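Side-chain contacts in predicted protein (Acinetobacter sp. RUH2624, PDB 4MEA), which hydrolyses epoxides as a secreted Cif-type virulence factor built on the alpha/beta hydrolase fold: residues A[114-117]-A[118-122]; A[139-142]-A[143-147]. One frame throughout, in Å; residues are numbered along the deposited sequence.

Overall arrangement
Two neighbouring helices of the alpha/beta hydrolase fold give a worked example of how one local pattern, the i to i+4 helix turn, adapts to its surroundings. Contact 1 lies in helix 108-123 and is partly buried, with L115 and most of the isoleucines turned to the sheet, I116 toward helix 136-146 and lysines outermost. Contact 2 lies in helix 136-146, more deeply buried, where a tyrosine, a proline, N146 and N147 vary the scheme. Their centres are about 12 Å apart, and they touch chiefly through L143, whose CD1 comes 3.7 Å from CB of L115. Lysine methylenes cover carbonyls in contact 1; a side-chain amide binds one in contact 2.

Contact 1 (A[114-117]-A[118-122]); sequences ILIG and AIKKI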
# COMPACT_ATOMS: atom_id res chain seq x y z
N ILE A 114 -3.99 -22.96 -17.39
CA ILE A 114 -2.69 -23.04 -18.03
C ILE A 114 -1.80 -24.06 -17.32
O ILE A 114 -1.14 -24.88 -17.97
CB ILE A 114 -1.99 -21.66 -18.07
CG1 ILE A 114 -2.73 -20.72 -19.04
CG2 ILE A 114 -0.51 -21.81 -18.44
CD1 ILE A 114 -2.53 -19.24 -18.75
N LEU A 115 -1.80 -24.03 -15.99
CA LEU A 115 -0.97 -24.94 -15.21
C LEU A 115 -1.38 -26.41 -15.33
O LEU A 115 -0.54 -27.27 -15.52
CB LEU A 115 -0.96 -24.51 -13.74
CG LEU A 115 -0.04 -23.32 -13.43
CD1 LEU A 115 -0.33 -22.75 -12.04
CD2 LEU A 115 1.42 -23.73 -13.57
N ILE A 116 -2.68 -26.70 -15.20
CA ILE A 116 -3.13 -28.09 -15.19
C ILE A 116 -2.75 -28.81 -16.49
O ILE A 116 -2.36 -29.98 -16.48
CB ILE A 116 -4.64 -28.21 -14.90
CG1 ILE A 116 -5.03 -29.68 -14.64
CG2 ILE A 116 -5.47 -27.63 -16.05
CD1 ILE A 116 -4.26 -30.31 -13.50
N GLY A 117 -2.84 -28.10 -17.61
CA GLY A 117 -2.50 -28.67 -18.90
C GLY A 117 -1.06 -29.14 -18.95
O GLY A 117 -0.76 -30.22 -19.47
N ALA A 118 -0.16 -28.33 -18.40
CA ALA A 118 1.27 -28.65 -18.43
C ALA A 118 1.57 -29.76 -17.44
O ALA A 118 2.31 -30.69 -17.75
CB ALA A 118 2.10 -27.40 -18.09
N ILE A 119 0.97 -29.66 -16.26
CA ILE A 119 1.16 -30.67 -15.22
C ILE A 119 0.77 -32.06 -15.71
O ILE A 119 1.48 -33.04 -15.47
CB ILE A 119 0.40 -30.29 -13.94
CG1 ILE A 119 1.05 -29.07 -13.29
CG2 ILE A 119 0.38 -31.46 -12.98
CD1 ILE A 119 0.22 -28.45 -12.17
N LYS A 120 -0.36 -32.15 -16.42
CA LYS A 120 -0.82 -33.44 -16.90
C LYS A 120 0.24 -34.05 -17.82
O LYS A 120 0.48 -35.26 -17.80
CB LYS A 120 -2.17 -33.31 -17.61
CG LYS A 120 -3.36 -33.09 -16.67
CD LYS A 120 -3.68 -34.34 -15.86
CE LYS A 120 -4.99 -34.22 -15.09
NZ LYS A 120 -6.13 -33.85 -15.96
N LYS A 121 0.91 -33.20 -18.60
CA LYS A 121 1.92 -33.68 -19.56
C LYS A 121 3.25 -33.99 -18.90
O LYS A 121 3.91 -34.98 -19.25
CB LYS A 121 2.09 -32.67 -20.71
CG LYS A 121 0.90 -32.63 -21.65
CD LYS A 121 0.65 -31.24 -22.22
CE LYS A 121 1.39 -31.02 -23.53
NZ LYS A 121 1.04 -29.69 -24.12
N ILE A 122 3.66 -33.17 -17.93
CA ILE A 122 4.96 -33.37 -17.29
C ILE A 122 4.89 -34.46 -16.23
O ILE A 122 5.80 -35.28 -16.11
CB ILE A 122 5.46 -32.08 -16.61
CG1 ILE A 122 5.59 -30.95 -17.62
CG2 ILE A 122 6.80 -32.33 -15.92
CD1 ILE A 122 5.66 -29.58 -16.96
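The backbone between L115 and K120 follows the regular alpha-helical pattern, N of I119 donating to O of L115 at 2.9 Å with an almost straight N-H...O angle of 170°, and N of K120 donating to O of I116 at 3.0 Å. A second, weak bond reaches the same L115 oxygen from N of A118.

Side chains one turn apart then lie along this helical turn. I119 has its CG1 branch beside its own backbone N (chi1 -69°), which directs that branch back along the helix, so that CG1 lies 3.3 Å from O of L115 and CD1 continues to 4.4 Å from CB of L115. The L115 carbonyl thus takes one good amide bond and one weak one, and is flanked by the I119 branch. K120 repeats the theme on the outer side: its CG passes 3.3 Å from O of I116, and farther out its CE comes 4.3 Å from CD1 of I116, aliphatic part against aliphatic part. K121 bends at its second and third torsions and lays CD 3.3 Å from O of G117, where the glycine offers backbone alone.

In the alpha/beta hydrolase fold, helix 108-123 packs on the central sheet, between strands 87-90 and 128-133 in chain order. L115 and I119 face I90 of strand 87-90 and meet L143 of helix 136-146, while I114 and A118 pack on L49 of strand 47-54. The two lysines lie at the exposed edge: K120 makes a cation-pi contact with Y150, and NZ of K121 reaches O of E43 on strand 37-44 through a weak hydrogen bond.

Contact 2 (A[139-142]-A[143-147]); sequences ASYP and LVANN
In the beta-alpha-beta unit formed by strand 128-133, helix 136-146 and strand 151-157, this contact lies along the connecting helix, where Y141 meets A145 and P142 meets N146. The Y141 ring meets the methyl of A145 obliquely, CE2 3.6 Å from CB; with CG anti to the backbone N (chi1 -171°) the ring end swings to A145, although CB of Y141 itself points away, and the ring's OH goes on to bond O of K261. In the same pair, N of A145 donates to O of Y141 at 2.8 Å, nearly straight at 173°. The preceding i to i+4 bond joins N of V144 to O of S140 at 3.0 Å.

P142 has no N-H to give to the turn before it, and the helix kinks there. Its carbonyl still accepts from N of N146 at 2.9 Å, while the N146 side chain, CG beside its own backbone N (chi1 -74°), folds back to set CG 3.4 Å from O of P142. V144 packs on A154 and F156 of strand 151-157. The side chain of N147 turns back on the helix: ND2 donates to O of L143 at 2.7 Å, lying in the carbonyl plane on a lone pair.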
# COMPACT_ATOMS: atom_id res chain seq x y z
N ALA A 139 -2.85 -18.60 -7.79
CA ALA A 139 -2.91 -19.23 -9.11
C ALA A 139 -3.65 -20.57 -9.13
O ALA A 139 -4.13 -21.00 -10.18
CB ALA A 139 -1.49 -19.41 -9.65
N SER A 140 -3.75 -21.21 -7.97
CA SER A 140 -3.95 -22.66 -7.94
C SER A 140 -5.26 -23.19 -7.37
O SER A 140 -5.54 -24.38 -7.53
CB SER A 140 -2.80 -23.34 -7.18
OG SER A 140 -1.54 -23.03 -7.75
N TYR A 141 -6.06 -22.38 -6.70
CA TYR A 141 -7.20 -23.02 -6.02
C TYR A 141 -8.17 -23.76 -6.95
O TYR A 141 -8.56 -24.89 -6.64
CB TYR A 141 -7.95 -22.12 -5.02
CG TYR A 141 -8.93 -22.98 -4.25
CD1 TYR A 141 -8.49 -23.86 -3.27
CD2 TYR A 141 -10.29 -22.96 -4.56
CE1 TYR A 141 -9.40 -24.69 -2.58
CE2 TYR A 141 -11.19 -23.78 -3.89
CZ TYR A 141 -10.75 -24.64 -2.91
OH TYR A 141 -11.65 -25.45 -2.25
N PRO A 142 -8.58 -23.13 -8.07
CA PRO A 142 -9.46 -23.85 -8.99
C PRO A 142 -8.81 -25.12 -9.54
O PRO A 142 -9.50 -26.11 -9.71
CB PRO A 142 -9.71 -22.84 -10.11
CG PRO A 142 -9.56 -21.51 -9.41
CD PRO A 142 -8.44 -21.72 -8.44
N LEU A 143 -7.50 -25.08 -9.80
CA LEU A 143 -6.79 -26.28 -10.23
C LEU A 143 -6.98 -27.42 -9.23
O LEU A 143 -7.37 -28.54 -9.59
CB LEU A 143 -5.29 -25.99 -10.42
CG LEU A 143 -4.41 -27.12 -10.96
CD1 LEU A 143 -3.22 -26.57 -11.73
CD2 LEU A 143 -3.94 -28.06 -9.85
N VAL A 144 -6.70 -27.13 -7.96
CA VAL A 144 -6.83 -28.14 -6.91
C VAL A 144 -8.27 -28.59 -6.67
O VAL A 144 -8.55 -29.79 -6.62
CB VAL A 144 -6.21 -27.64 -5.58
CG1 VAL A 144 -6.52 -28.62 -4.44
CG2 VAL A 144 -4.70 -27.44 -5.75
N ALA A 145 -9.18 -27.63 -6.52
CA ALA A 145 -10.58 -27.93 -6.27
C ALA A 145 -11.24 -28.72 -7.41
O ALA A 145 -12.06 -29.59 -7.16
CB ALA A 145 -11.36 -26.65 -6.00
N ASN A 146 -10.89 -28.40 -8.66
CA ASN A 146 -11.51 -29.07 -9.80
C ASN A 146 -10.86 -30.40 -10.17
O ASN A 146 -11.37 -31.11 -11.04
CB ASN A 146 -11.53 -28.14 -11.02
CG ASN A 146 -12.56 -27.05 -10.89
OD1 ASN A 146 -13.60 -27.24 -10.28
ND2 ASN A 146 -12.26 -25.88 -11.46
N ASN A 147 -9.73 -30.71 -9.54
CA ASN A 147 -8.98 -31.92 -9.90
C ASN A 147 -8.67 -32.80 -8.70
O ASN A 147 -7.61 -33.43 -8.63
CB ASN A 147 -7.70 -31.57 -10.65
CG ASN A 147 -7.99 -30.92 -12.00
OD1 ASN A 147 -8.26 -31.62 -12.98
ND2 ASN A 147 -7.93 -29.59 -12.05